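Local coordinates for ALDH21) (Physcomitrella patens subsp. patens, PDB 5MZ5), which is an NADP(+)-dependent succinic semialdehyde dehydrogenase of the aldehyde dehydrogenase family, which oxidises succinic semialdehyde to succinate, at residues N60-D65 and M349-E354; G127-D132 and E355-G360; A202-C207 and Y496-M501; V282-G287 and S487-E492; E377-G382 and T399-V404. All coordinates share one frame; numbering follows the deposited sequence.

Contact 1: N60-D65 and M349-E354; sequences NKYTND and MGNPFE
Tyr62 lays its ring against Asn351 and Pro352, joining the turn between strands 55-59 and 66-71 to the long loop ahead of helix 365-380. CG lies anti to the backbone N (chi1 178°), which carries the phenol outward from its turn. At the root, Tyr62 CB stands 3.7 Å from Pro352 CD, and Tyr62 CG is 3.6 Å from the same carbon, so the proline CD methylene meets the start of the side chain. Farther out, Tyr62 CE2 is 3.5 Å from Asn351 CG; ring and amide planes are only 9° apart and stacked. Asn351 CA sits over the ring face, 3.8 Å from the centroid of the Tyr62 ring, in a CH-pi contact. The tip ends on aliphatic carbon, with Tyr62 OH 3.7 Å from Asn351 CB.

Asparagine suits both loops because it can fold back on its own backbone. Asn351 OD1 accepts from Phe353 N (3.0 Å), an Asx turn that fixes the amide's rotation, while Asn60 OD1 accepts from both Tyr62 N and Thr63 N. Asn60 ND2 then rests 3.8 Å from Phe353 CE2. Since no hydrogen bond crosses between the segments, stacking, CH-pi and dispersion forces hold them together.

Contact 2: G127-D132 and E355-G360; sequences GKPIKD and EDTYLG
Pro129 drives its ring into the backbone of 357-360, and this is the tight half of the contact. Pro129 CB lies 3.4 Å from Thr357 O, and Pro129 CG is equally close to Tyr358 O, at 3.4 Å; Pro129 CG also comes within 3.6 Å of Gly360 N. Pro129 occupies the N-cap position just before helix 130-151, and its compact ring suits packing against this curl of peptide groups, to which it offers only carbon. Glycines let the chains come close beside it: Gly127, with positive phi, follows helix 115-126, and Gly127 O is 3.8 Å from Gly360 CA. A CB on Gly360 would run into that oxygen.

Toward the surface the packing gives way to longer, charged groups. Lys131, bent at chi2 and chi4, crosses Glu355 at about a right angle and sets NZ 3.0 Å from Glu355 OE1, a salt bridge made on the anti lone pair of that oxygen. Arg134 binds the same OE1, so two cations share one carboxylate. Beneath them Ile130 CG2 touches the carboxylate, 3.9 Å from Glu355 OE2, while the rest of the isoleucine leads off toward helix 115-126. Between the two halves a water accepts from Lys131 N (3.1 Å), in the first turn of the helix, and lies within bonding distance of Thr357 O.

The chemistry thus divides: carbon packed on backbone makes the buried half, whereas ion pairs tie the exposed margin. Two adjacent cations should favour the ionised form of Glu355.

Contact 3: A202-C207 and Y496-M501; sequences AIAVGC and YAMDDM
Val205 and Met498 run antiparallel past one another where two helix ends pack together. Helix 193-205 is the crossover of a beta-alpha-beta unit joining the neighbouring parallel strands 182-185 and 209-212 of the Rossmann-type sheet; helix 494-500 lies alongside its last turns. Val205 CG2 rests 3.7 Å from Met498 CB. The methionine then bends at its end (chi3 73°), bringing Met498 CE to 3.7 Å from Ala204 CB. An alanine suits this spot, since its lone methyl accepts the thioether tip while also facing helix 130-151.

Met501 behaves differently: its chain is extended beyond CG and reaches back along the first helix. Val205 CG1 and Cys207 SG meet the carbonyl oxygen Met501 O at 3.4 and 3.5 Å, with Met501 CB a little farther from both. Methionine suits such a buried seam because its unbranched chain can follow the surface it lies on.

The chain turns away after Val205 through a Schellman motif with Gly206, whose positive phi glycine tolerates easily, as the C-prime residue. Ala202 O accepts from Cys207 N (2.8 Å) and from Gly206 N, which arrive on opposite faces of its plane. At the start of that turn, Met501 SD comes to 3.5 Å from Ala202 N.

Contact 4: V282-G287 and S487-E492; sequences VVMELG and SGIQRE. With EDO (1,2-ethanediol), chain I.
Met284 and Ile489 form the hydrogen-bonded pair of a short antiparallel beta bridge. Met284 N gives an almost straight bond to Ile489 O (3.1 Å, 172°), and Ile489 N returns one to Met284 O. Leu286 N continues the pairing to Ser487 O, 2.9 Å away, approaching from above the carbonyl plane. Ser487 OG then donates in plane to Gly287 O (2.7 Å) and is also bonded to Gly441 N. A water donates to both Met284 O and Gln490 O. Val282 N donates to O1 of 1,2-ethanediol (3.2 Å), probably from the crystallisation liquor.

Position 488, in the non-hydrogen-bonded pair with Glu285, calls for glycine: a CB would jam against the preceding carbonyl O and clash with Met284 O. Instead Gly488 CA makes a CA-H...O contact of 3.4 Å with Met284 O.

Apolar contacts line one face, where Met284 CB lies 4.1 Å from Ile489 CG1. The isoleucine's chi1 of 51° sends Ile489 CD1 to 3.2 Å from Val282 O.

On the face of Glu285 and Gly488, Glu285 bends at chi2 (-69°), bringing Glu285 OE1 3.2 Å from Glu492 N. Glu285 is predicted to be catalytic and binds NADP(+) in another structure of the protein; none is bound here. Glu492's own carboxylate is salt-bridged to Lys198.

Strand 281-285 runs between its parallel neighbour 260-264 and 488-489, the outermost strand on that side within the chain. Trp271 of helix 267-276 packs on Ile489 and Leu286, Asp500 of helix 494-500 touches Gln490, and Arg491 reaches Glu503 and Thr504 of the second subunit.

Contact 5: E377-G382 and T399-V404; sequences EAVAKG and TVIEDV
Ile401 and Val404 converge on Ala378 through different torsions. In Ile401 chi1 is -28°, away from a staggered minimum, with CG1 beside the backbone N; the extended chi2 then carries Ile401 CD1 to 4.0 Å from Ala378 CB. Val404 has CG1 anti to its backbone N (171°), which turns both branches to the same methyl: Val404 CG1 and CG2 are each 3.9 Å from Ala378 CB. The alanine suits the helix here because its short side chain allows close approach, CA to CA 5.8 Å from Val404. At the next residue, Val379 CG1 meets Ile401 CG2 at 4.2 Å, so the branched residues spread a wholly apolar patch across the join.

Nearer the solvent, Gly382 closes the helix in a Schellman motif, a place whose positive phi suits glycine. Lys381 turns back on its own helix, where Lys381 NZ forms a salt bridge of 2.9 Å with Glu377 OE2, and its charge stays off the apolar seam.

The contact lays the end of helix 365-380 on strand 395-402, to which two short strands lead back. That strand runs parallel to 419-425, whose Leu421 packs on both Ile401 and Val404, and antiparallel to 384-387. Its Val400 faces helix 333-345, so the strand is flanked by two helices.

Contacts 1 and 2, centres 9 Å apart, share the loop between helices 333-345 and 365-380: Asn351 O meets Thr357 OG1, and Pro352 O meets Ile130 N. Contact 5 follows both in the chain, about 29 Å from contact 1 between centres. Contacts 3 and 4 lie 15 Å apart and touch through Asp500; contact 3 is on the opposite side of the chain's centre from contacts 1, 2 and 5. The segments of contacts 1 and 2 alternate with each other and with those of 3 and 4, while contact 4 falls between the two segments of contact 3. Thus 487-492 returns to the six-stranded coenzyme-binding sheet, 496-501 packs on helix 193-205, and contacts 1 and 2 join N-terminal elements to the region containing the eight-stranded sheet.

Contact 1: N60-D65 and M349-E354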
# COMPACT_ATOMS: atom_id res chain seq x y z
N ASN A 60 -23.74 35.25 21.79
CA ASN A 60 -24.72 34.21 21.55
C ASN A 60 -25.29 34.66 20.19
O ASN A 60 -25.74 35.80 20.06
CB ASN A 60 -25.78 34.23 22.66
CG ASN A 60 -26.90 33.22 22.50
OD1 ASN A 60 -27.48 33.05 21.42
ND2 ASN A 60 -27.29 32.62 23.60
N LYS A 61 -25.18 33.82 19.16
CA LYS A 61 -25.58 34.20 17.80
C LYS A 61 -27.09 34.30 17.60
O LYS A 61 -27.54 34.88 16.60
CB LYS A 61 -24.90 33.30 16.74
CG LYS A 61 -23.38 33.39 16.77
CD LYS A 61 -22.80 34.82 16.70
CE LYS A 61 -21.28 34.86 16.69
NZ LYS A 61 -20.67 34.30 17.94
N TYR A 62 -27.87 33.80 18.58
CA TYR A 62 -29.33 33.92 18.54
C TYR A 62 -29.80 35.19 19.27
O TYR A 62 -30.56 35.97 18.68
CB TYR A 62 -30.01 32.68 19.14
CG TYR A 62 -31.53 32.79 19.17
CD1 TYR A 62 -32.25 32.97 17.99
CD2 TYR A 62 -32.24 32.71 20.37
CE1 TYR A 62 -33.64 33.09 18.00
CE2 TYR A 62 -33.63 32.81 20.39
CZ TYR A 62 -34.33 32.99 19.20
OH TYR A 62 -35.71 33.07 19.20
N THR A 63 -29.39 35.37 20.54
CA THR A 63 -29.82 36.49 21.40
C THR A 63 -29.00 37.76 21.24
O THR A 63 -29.48 38.82 21.62
CB THR A 63 -29.82 36.05 22.89
OG1 THR A 63 -28.47 35.90 23.35
CG2 THR A 63 -30.61 34.77 23.15
N ASN A 64 -27.75 37.64 20.73
CA ASN A 64 -26.76 38.72 20.56
C ASN A 64 -26.12 39.15 21.90
O ASN A 64 -25.31 40.08 21.92
CB ASN A 64 -27.29 39.92 19.78
CG ASN A 64 -27.67 39.57 18.38
OD1 ASN A 64 -26.94 38.87 17.68
ND2 ASN A 64 -28.83 40.03 17.95
N ASP A 65 -26.41 38.41 22.99
CA ASP A 65 -25.82 38.65 24.32
C ASP A 65 -24.36 38.25 24.31
O ASP A 65 -24.00 37.23 23.69
CB ASP A 65 -26.51 37.78 25.39
CG ASP A 65 -27.93 38.13 25.80
OD1 ASP A 65 -28.22 39.34 25.97
OD2 ASP A 65 -28.73 37.20 26.04
N MET A 349 -37.54 27.17 11.34
CA MET A 349 -36.56 28.23 11.49
C MET A 349 -36.83 28.93 12.81
O MET A 349 -37.97 29.31 13.10
CB MET A 349 -36.67 29.22 10.31
CG MET A 349 -35.53 30.21 10.26
SD MET A 349 -35.63 31.39 8.90
CE MET A 349 -36.90 32.48 9.49
N GLY A 350 -35.79 29.08 13.62
CA GLY A 350 -35.92 29.75 14.91
C GLY A 350 -34.76 29.56 15.84
O GLY A 350 -33.61 29.41 15.40
N ASN A 351 -35.06 29.60 17.14
CA ASN A 351 -34.13 29.44 18.25
C ASN A 351 -33.30 28.15 18.08
O ASN A 351 -33.86 27.05 18.16
CB ASN A 351 -34.90 29.44 19.58
CG ASN A 351 -34.05 29.35 20.82
OD1 ASN A 351 -32.84 29.17 20.78
ND2 ASN A 351 -34.70 29.49 21.97
N PRO A 352 -31.96 28.27 17.84
CA PRO A 352 -31.15 27.06 17.62
C PRO A 352 -31.06 26.13 18.84
O PRO A 352 -30.71 24.97 18.68
CB PRO A 352 -29.79 27.63 17.18
CG PRO A 352 -29.74 28.97 17.82
CD PRO A 352 -31.14 29.49 17.71
N PHE A 353 -31.43 26.64 20.04
CA PHE A 353 -31.45 25.85 21.27
C PHE A 353 -32.67 24.93 21.37
O PHE A 353 -32.68 24.02 22.21
CB PHE A 353 -31.32 26.74 22.51
CG PHE A 353 -29.95 27.38 22.63
CD1 PHE A 353 -28.88 26.68 23.18
CD2 PHE A 353 -29.74 28.69 22.19
CE1 PHE A 353 -27.62 27.28 23.29
CE2 PHE A 353 -28.47 29.29 22.30
CZ PHE A 353 -27.43 28.58 22.86
N GLU A 354 -33.69 25.14 20.49
CA GLU A 354 -34.88 24.28 20.43
C GLU A 354 -34.48 22.98 19.73
O GLU A 354 -33.74 23.02 18.75
CB GLU A 354 -36.05 24.92 19.65
CG GLU A 354 -36.59 26.23 20.21
CD GLU A 354 -37.37 26.21 21.52
OE1 GLU A 354 -37.59 25.12 22.09
OE2 GLU A 354 -37.78 27.31 21.96

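Contact 2: G127-D132 and E355-G360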
# COMPACT_ATOMS: atom_id res chain seq x y z
N GLY A 127 -24.46 29.59 16.39
CA GLY A 127 -25.85 29.76 15.99
C GLY A 127 -26.43 28.54 15.30
O GLY A 127 -27.56 28.58 14.82
N LYS A 128 -25.67 27.43 15.22
CA LYS A 128 -26.17 26.22 14.57
C LYS A 128 -27.16 25.48 15.48
O LYS A 128 -26.96 25.46 16.70
CB LYS A 128 -25.05 25.30 14.04
CG LYS A 128 -24.30 24.45 15.09
CD LYS A 128 -23.21 23.58 14.48
CE LYS A 128 -22.14 24.39 13.77
NZ LYS A 128 -21.59 23.65 12.60
N PRO A 129 -28.25 24.91 14.94
CA PRO A 129 -29.21 24.19 15.79
C PRO A 129 -28.55 23.11 16.66
O PRO A 129 -27.58 22.50 16.21
CB PRO A 129 -30.20 23.61 14.78
CG PRO A 129 -30.13 24.56 13.63
CD PRO A 129 -28.68 24.87 13.52
N ILE A 130 -29.04 22.90 17.89
CA ILE A 130 -28.49 21.95 18.87
C ILE A 130 -28.34 20.52 18.30
O ILE A 130 -27.36 19.85 18.62
CB ILE A 130 -29.25 21.97 20.24
CG1 ILE A 130 -28.49 21.18 21.34
CG2 ILE A 130 -30.72 21.52 20.12
CD1 ILE A 130 -27.08 21.71 21.74
N LYS A 131 -29.27 20.07 17.43
CA LYS A 131 -29.19 18.75 16.80
C LYS A 131 -27.93 18.70 15.91
O LYS A 131 -27.22 17.70 15.95
CB LYS A 131 -30.47 18.45 15.98
CG LYS A 131 -31.33 17.27 16.46
CD LYS A 131 -31.83 17.35 17.91
CE LYS A 131 -33.16 16.65 18.09
NZ LYS A 131 -33.32 16.07 19.45
N ASP A 132 -27.66 19.78 15.14
CA ASP A 132 -26.46 19.87 14.28
C ASP A 132 -25.19 19.98 15.11
O ASP A 132 -24.18 19.38 14.75
CB ASP A 132 -26.56 21.06 13.30
CG ASP A 132 -27.69 20.97 12.30
OD1 ASP A 132 -28.16 19.83 12.03
OD2 ASP A 132 -28.08 22.02 11.73
N GLU A 355 -34.94 21.85 20.26
CA GLU A 355 -34.68 20.52 19.74
C GLU A 355 -35.23 20.31 18.34
O GLU A 355 -34.61 19.58 17.57
CB GLU A 355 -35.24 19.46 20.70
CG GLU A 355 -34.63 19.48 22.10
CD GLU A 355 -33.15 19.13 22.18
OE1 GLU A 355 -32.69 18.31 21.35
OE2 GLU A 355 -32.46 19.65 23.08
N ASP A 356 -36.37 20.94 17.99
CA ASP A 356 -36.98 20.75 16.67
C ASP A 356 -36.59 21.84 15.62
O ASP A 356 -37.09 21.78 14.50
CB ASP A 356 -38.51 20.60 16.79
CG ASP A 356 -39.23 21.78 17.41
OD1 ASP A 356 -38.54 22.71 17.90
OD2 ASP A 356 -40.47 21.75 17.46
N THR A 357 -35.68 22.78 15.97
CA THR A 357 -35.20 23.80 15.03
C THR A 357 -34.29 23.13 13.99
O THR A 357 -33.35 22.41 14.35
CB THR A 357 -34.48 24.97 15.72
OG1 THR A 357 -35.44 25.68 16.50
CG2 THR A 357 -33.86 25.97 14.73
N TYR A 358 -34.62 23.36 12.71
CA TYR A 358 -33.84 22.85 11.59
C TYR A 358 -32.87 23.92 11.14
O TYR A 358 -31.73 23.62 10.83
CB TYR A 358 -34.75 22.44 10.43
CG TYR A 358 -34.01 21.68 9.36
CD1 TYR A 358 -33.36 22.35 8.32
CD2 TYR A 358 -33.89 20.29 9.41
CE1 TYR A 358 -32.62 21.66 7.36
CE2 TYR A 358 -33.18 19.58 8.44
CZ TYR A 358 -32.55 20.27 7.41
OH TYR A 358 -31.83 19.59 6.46
N LEU A 359 -33.33 25.19 11.07
CA LEU A 359 -32.57 26.32 10.57
C LEU A 359 -32.41 27.41 11.62
O LEU A 359 -33.38 28.01 12.06
CB LEU A 359 -33.26 26.85 9.27
CG LEU A 359 -32.73 28.15 8.62
CD1 LEU A 359 -31.30 28.01 8.16
CD2 LEU A 359 -33.57 28.54 7.44
N GLY A 360 -31.16 27.65 12.01
CA GLY A 360 -30.81 28.70 12.95
C GLY A 360 -30.51 30.02 12.24
O GLY A 360 -30.71 30.14 11.03
O HOH W 1 -32.01 21.41 16.92

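Contact 3: A202-C207 and Y496-M501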
# COMPACT_ATOMS: atom_id res chain seq x y z
N ALA A 202 -1.97 16.67 13.54
CA ALA A 202 -0.72 17.25 14.06
C ALA A 202 -0.20 16.44 15.26
O ALA A 202 0.98 16.12 15.32
CB ALA A 202 -0.92 18.70 14.46
N ILE A 203 -1.10 16.06 16.17
CA ILE A 203 -0.79 15.23 17.33
C ILE A 203 -0.48 13.77 16.87
O ILE A 203 0.50 13.20 17.34
CB ILE A 203 -1.92 15.30 18.40
CG1 ILE A 203 -2.03 16.73 18.97
CG2 ILE A 203 -1.68 14.26 19.53
CD1 ILE A 203 -3.33 17.04 19.74
N ALA A 204 -1.25 13.22 15.91
CA ALA A 204 -1.05 11.86 15.39
C ALA A 204 0.34 11.67 14.76
O ALA A 204 0.91 10.58 14.83
CB ALA A 204 -2.14 11.51 14.38
N VAL A 205 0.89 12.75 14.18
CA VAL A 205 2.18 12.80 13.53
C VAL A 205 3.33 13.19 14.50
O VAL A 205 4.43 12.66 14.39
CB VAL A 205 2.08 13.72 12.29
CG1 VAL A 205 3.41 14.35 11.91
CG2 VAL A 205 1.46 12.97 11.12
N GLY A 206 3.05 14.10 15.43
CA GLY A 206 4.05 14.59 16.37
C GLY A 206 4.60 15.95 15.97
O GLY A 206 5.80 16.19 16.07
N CYS A 207 3.71 16.85 15.50
CA CYS A 207 4.02 18.24 15.13
C CYS A 207 3.53 19.18 16.21
O CYS A 207 2.34 19.17 16.49
CB CYS A 207 3.36 18.62 13.80
SG CYS A 207 4.21 18.01 12.33
N TYR A 496 -4.93 11.82 5.19
CA TYR A 496 -4.47 12.73 4.13
C TYR A 496 -3.88 14.01 4.72
O TYR A 496 -2.85 14.47 4.23
CB TYR A 496 -5.60 13.03 3.12
CG TYR A 496 -6.28 11.77 2.63
CD1 TYR A 496 -7.37 11.23 3.32
CD2 TYR A 496 -5.80 11.07 1.53
CE1 TYR A 496 -7.97 10.04 2.91
CE2 TYR A 496 -6.39 9.87 1.12
CZ TYR A 496 -7.49 9.38 1.79
OH TYR A 496 -8.08 8.22 1.36
N ALA A 497 -4.53 14.59 5.78
CA ALA A 497 -3.98 15.77 6.47
C ALA A 497 -2.62 15.41 7.09
O ALA A 497 -1.69 16.21 6.99
CB ALA A 497 -4.93 16.26 7.55
N MET A 498 -2.50 14.17 7.64
CA MET A 498 -1.23 13.67 8.20
C MET A 498 -0.11 13.65 7.17
O MET A 498 1.00 14.03 7.51
CB MET A 498 -1.40 12.28 8.81
CG MET A 498 -2.14 12.32 10.10
SD MET A 498 -2.66 10.69 10.62
CE MET A 498 -1.03 10.03 11.15
N ASP A 499 -0.40 13.26 5.91
CA ASP A 499 0.58 13.25 4.81
C ASP A 499 1.28 14.61 4.61
O ASP A 499 2.49 14.65 4.43
CB ASP A 499 -0.08 12.82 3.49
CG ASP A 499 -0.04 11.34 3.24
OD1 ASP A 499 1.08 10.76 3.23
OD2 ASP A 499 -1.12 10.75 2.98
N ASP A 500 0.50 15.71 4.69
CA ASP A 500 1.02 17.07 4.53
C ASP A 500 1.86 17.55 5.72
O ASP A 500 2.66 18.48 5.57
CB ASP A 500 -0.13 18.05 4.22
CG ASP A 500 -0.80 17.75 2.87
OD1 ASP A 500 -0.07 17.53 1.89
OD2 ASP A 500 -2.02 17.66 2.84
N MET A 501 1.71 16.91 6.89
CA MET A 501 2.48 17.20 8.10
C MET A 501 3.70 16.27 8.25
O MET A 501 4.36 16.24 9.29
CB MET A 501 1.57 17.12 9.32
CG MET A 501 0.60 18.25 9.38
SD MET A 501 -0.69 18.02 10.59
CE MET A 501 -1.83 19.31 10.07

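Contact 4: V282-G287 and S487-E492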
# COMPACT_ATOMS: atom_id res chain seq x y z
N VAL A 282 1.88 24.99 2.18
CA VAL A 282 0.56 25.54 2.40
C VAL A 282 -0.49 24.51 2.01
O VAL A 282 -0.39 23.90 0.95
CB VAL A 282 0.36 26.88 1.62
CG1 VAL A 282 -0.98 27.51 1.96
CG2 VAL A 282 1.49 27.86 1.91
N VAL A 283 -1.50 24.34 2.88
CA VAL A 283 -2.68 23.49 2.72
C VAL A 283 -3.85 24.47 2.83
O VAL A 283 -3.83 25.32 3.72
CB VAL A 283 -2.77 22.39 3.83
CG1 VAL A 283 -4.19 21.83 3.97
CG2 VAL A 283 -1.77 21.28 3.56
N MET A 284 -4.84 24.35 1.93
CA MET A 284 -5.99 25.26 1.89
C MET A 284 -7.31 24.52 1.70
O MET A 284 -7.49 23.79 0.72
CB MET A 284 -5.83 26.27 0.73
CG MET A 284 -4.68 27.20 0.89
SD MET A 284 -5.25 28.69 1.66
CE MET A 284 -3.80 29.21 2.53
N GLU A 285 -8.26 24.78 2.59
CA GLU A 285 -9.62 24.25 2.49
C GLU A 285 -10.50 25.47 2.36
O GLU A 285 -10.67 26.22 3.33
CB GLU A 285 -9.99 23.40 3.72
CG GLU A 285 -9.23 22.10 3.82
CD GLU A 285 -9.54 21.05 2.77
OE1 GLU A 285 -8.68 20.17 2.54
OE2 GLU A 285 -10.65 21.10 2.17
N LEU A 286 -10.95 25.76 1.14
CA LEU A 286 -11.72 26.98 0.88
C LEU A 286 -13.15 26.64 0.49
O LEU A 286 -13.56 25.49 0.66
CB LEU A 286 -10.99 27.90 -0.13
CG LEU A 286 -9.46 28.02 0.08
CD1 LEU A 286 -8.80 28.66 -1.08
CD2 LEU A 286 -9.10 28.72 1.41
N GLY A 287 -13.89 27.62 0.02
CA GLY A 287 -15.30 27.45 -0.32
C GLY A 287 -15.66 26.60 -1.52
O GLY A 287 -14.79 26.01 -2.17
N SER A 487 -11.43 26.10 -4.82
CA SER A 487 -11.79 25.40 -3.58
C SER A 487 -10.59 25.03 -2.68
O SER A 487 -10.78 24.68 -1.53
CB SER A 487 -12.67 24.19 -3.87
OG SER A 487 -13.91 24.70 -4.36
N GLY A 488 -9.38 25.20 -3.19
CA GLY A 488 -8.16 25.02 -2.41
C GLY A 488 -7.11 24.12 -3.02
O GLY A 488 -7.12 23.87 -4.23
N ILE A 489 -6.19 23.66 -2.18
CA ILE A 489 -5.09 22.74 -2.51
C ILE A 489 -4.91 21.72 -1.39
O ILE A 489 -4.98 22.08 -0.20
CB ILE A 489 -3.75 23.43 -2.92
CG1 ILE A 489 -3.30 24.50 -1.91
CG2 ILE A 489 -3.81 24.02 -4.35
CD1 ILE A 489 -1.81 24.62 -1.86
N GLN A 490 -4.64 20.46 -1.78
CA GLN A 490 -4.43 19.30 -0.89
C GLN A 490 -5.73 18.79 -0.26
O GLN A 490 -6.82 19.25 -0.59
CB GLN A 490 -3.33 19.53 0.17
CG GLN A 490 -2.04 20.21 -0.34
CD GLN A 490 -1.34 19.47 -1.46
OE1 GLN A 490 -0.69 20.09 -2.31
NE2 GLN A 490 -1.40 18.14 -1.48
N ARG A 491 -5.60 17.79 0.61
CA ARG A 491 -6.74 17.15 1.21
C ARG A 491 -6.63 17.04 2.72
O ARG A 491 -5.56 16.79 3.26
CB ARG A 491 -6.94 15.71 0.64
CG ARG A 491 -7.16 15.60 -0.86
CD ARG A 491 -8.51 16.16 -1.30
NE ARG A 491 -8.66 16.07 -2.74
CZ ARG A 491 -8.24 17.00 -3.59
NH1 ARG A 491 -7.68 18.11 -3.13
NH2 ARG A 491 -8.39 16.83 -4.89
N GLU A 492 -7.79 17.17 3.36
CA GLU A 492 -8.00 16.89 4.76
C GLU A 492 -8.75 15.56 4.81
O GLU A 492 -8.93 14.90 3.78
CB GLU A 492 -8.63 18.05 5.54
CG GLU A 492 -7.61 19.15 5.78
CD GLU A 492 -7.95 20.24 6.78
OE1 GLU A 492 -7.07 21.09 7.04
OE2 GLU A 492 -9.06 20.23 7.36
C1 EDO I . 2.94 24.98 -1.44
O1 EDO I . 3.14 23.88 -0.55
C2 EDO I . 3.09 24.54 -2.93
O2 EDO I . 1.92 23.89 -3.44
O HOH W 2 -8.46 21.48 -0.97

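Contact 5: E377-G382 and T399-V404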
# COMPACT_ATOMS: atom_id res chain seq x y z
N GLU A 377 -31.07 40.43 -6.25
CA GLU A 377 -30.33 40.58 -7.50
C GLU A 377 -30.65 39.42 -8.47
O GLU A 377 -30.85 39.68 -9.66
CB GLU A 377 -28.83 40.68 -7.23
CG GLU A 377 -27.97 40.94 -8.46
CD GLU A 377 -26.61 40.27 -8.46
OE1 GLU A 377 -26.10 39.93 -7.37
OE2 GLU A 377 -26.04 40.10 -9.57
N ALA A 378 -30.73 38.17 -7.96
CA ALA A 378 -31.04 36.97 -8.75
C ALA A 378 -32.43 37.08 -9.39
O ALA A 378 -32.57 36.78 -10.57
CB ALA A 378 -30.95 35.72 -7.88
N VAL A 379 -33.43 37.57 -8.61
CA VAL A 379 -34.80 37.75 -9.09
C VAL A 379 -34.87 38.93 -10.10
O VAL A 379 -35.58 38.83 -11.10
CB VAL A 379 -35.88 37.82 -7.96
CG1 VAL A 379 -35.77 36.67 -6.96
CG2 VAL A 379 -35.94 39.17 -7.27
N ALA A 380 -34.07 40.01 -9.86
CA ALA A 380 -34.00 41.20 -10.75
C ALA A 380 -33.42 40.84 -12.13
O ALA A 380 -33.84 41.39 -13.14
CB ALA A 380 -33.16 42.30 -10.10
N LYS A 381 -32.49 39.87 -12.15
CA LYS A 381 -31.83 39.37 -13.35
C LYS A 381 -32.64 38.29 -14.11
O LYS A 381 -32.16 37.77 -15.12
CB LYS A 381 -30.42 38.89 -13.01
CG LYS A 381 -29.43 40.03 -12.84
CD LYS A 381 -28.00 39.53 -12.74
CE LYS A 381 -26.99 40.62 -13.01
NZ LYS A 381 -26.89 41.58 -11.88
N GLY A 382 -33.86 37.98 -13.64
CA GLY A 382 -34.71 36.99 -14.28
C GLY A 382 -35.04 35.71 -13.52
O GLY A 382 -35.86 34.92 -13.99
N THR A 399 -34.63 29.41 0.94
CA THR A 399 -34.98 29.94 -0.37
C THR A 399 -34.66 28.99 -1.51
O THR A 399 -33.64 28.32 -1.48
CB THR A 399 -34.24 31.28 -0.55
OG1 THR A 399 -34.46 32.12 0.58
CG2 THR A 399 -34.62 32.02 -1.82
N VAL A 400 -35.53 28.99 -2.54
CA VAL A 400 -35.37 28.26 -3.80
C VAL A 400 -35.67 29.23 -4.95
O VAL A 400 -36.73 29.85 -4.97
CB VAL A 400 -36.20 26.95 -3.93
CG1 VAL A 400 -35.83 26.19 -5.21
CG2 VAL A 400 -36.01 26.05 -2.71
N ILE A 401 -34.72 29.40 -5.86
CA ILE A 401 -34.85 30.28 -7.02
C ILE A 401 -34.59 29.47 -8.28
O ILE A 401 -33.59 28.76 -8.38
CB ILE A 401 -33.98 31.58 -6.97
CG1 ILE A 401 -33.68 32.05 -5.52
CG2 ILE A 401 -34.63 32.69 -7.82
CD1 ILE A 401 -32.59 33.12 -5.39
N GLU A 402 -35.49 29.61 -9.25
CA GLU A 402 -35.47 28.92 -10.52
C GLU A 402 -34.90 29.80 -11.64
O GLU A 402 -35.18 30.99 -11.69
CB GLU A 402 -36.91 28.48 -10.84
CG GLU A 402 -37.15 27.81 -12.17
CD GLU A 402 -38.61 27.44 -12.32
OE1 GLU A 402 -39.43 28.32 -12.67
OE2 GLU A 402 -38.95 26.28 -11.99
N ASP A 403 -34.06 29.19 -12.52
CA ASP A 403 -33.44 29.80 -13.71
C ASP A 403 -32.70 31.12 -13.45
O ASP A 403 -32.90 32.12 -14.15
CB ASP A 403 -34.49 29.94 -14.85
CG ASP A 403 -35.11 28.62 -15.28
OD1 ASP A 403 -34.41 27.57 -15.17
OD2 ASP A 403 -36.29 28.63 -15.71
N VAL A 404 -31.79 31.11 -12.47
CA VAL A 404 -30.96 32.27 -12.16
C VAL A 404 -29.84 32.33 -13.23
O VAL A 404 -29.15 31.33 -13.44
CB VAL A 404 -30.40 32.21 -10.71
CG1 VAL A 404 -29.35 33.29 -10.47
CG2 VAL A 404 -31.53 32.33 -9.69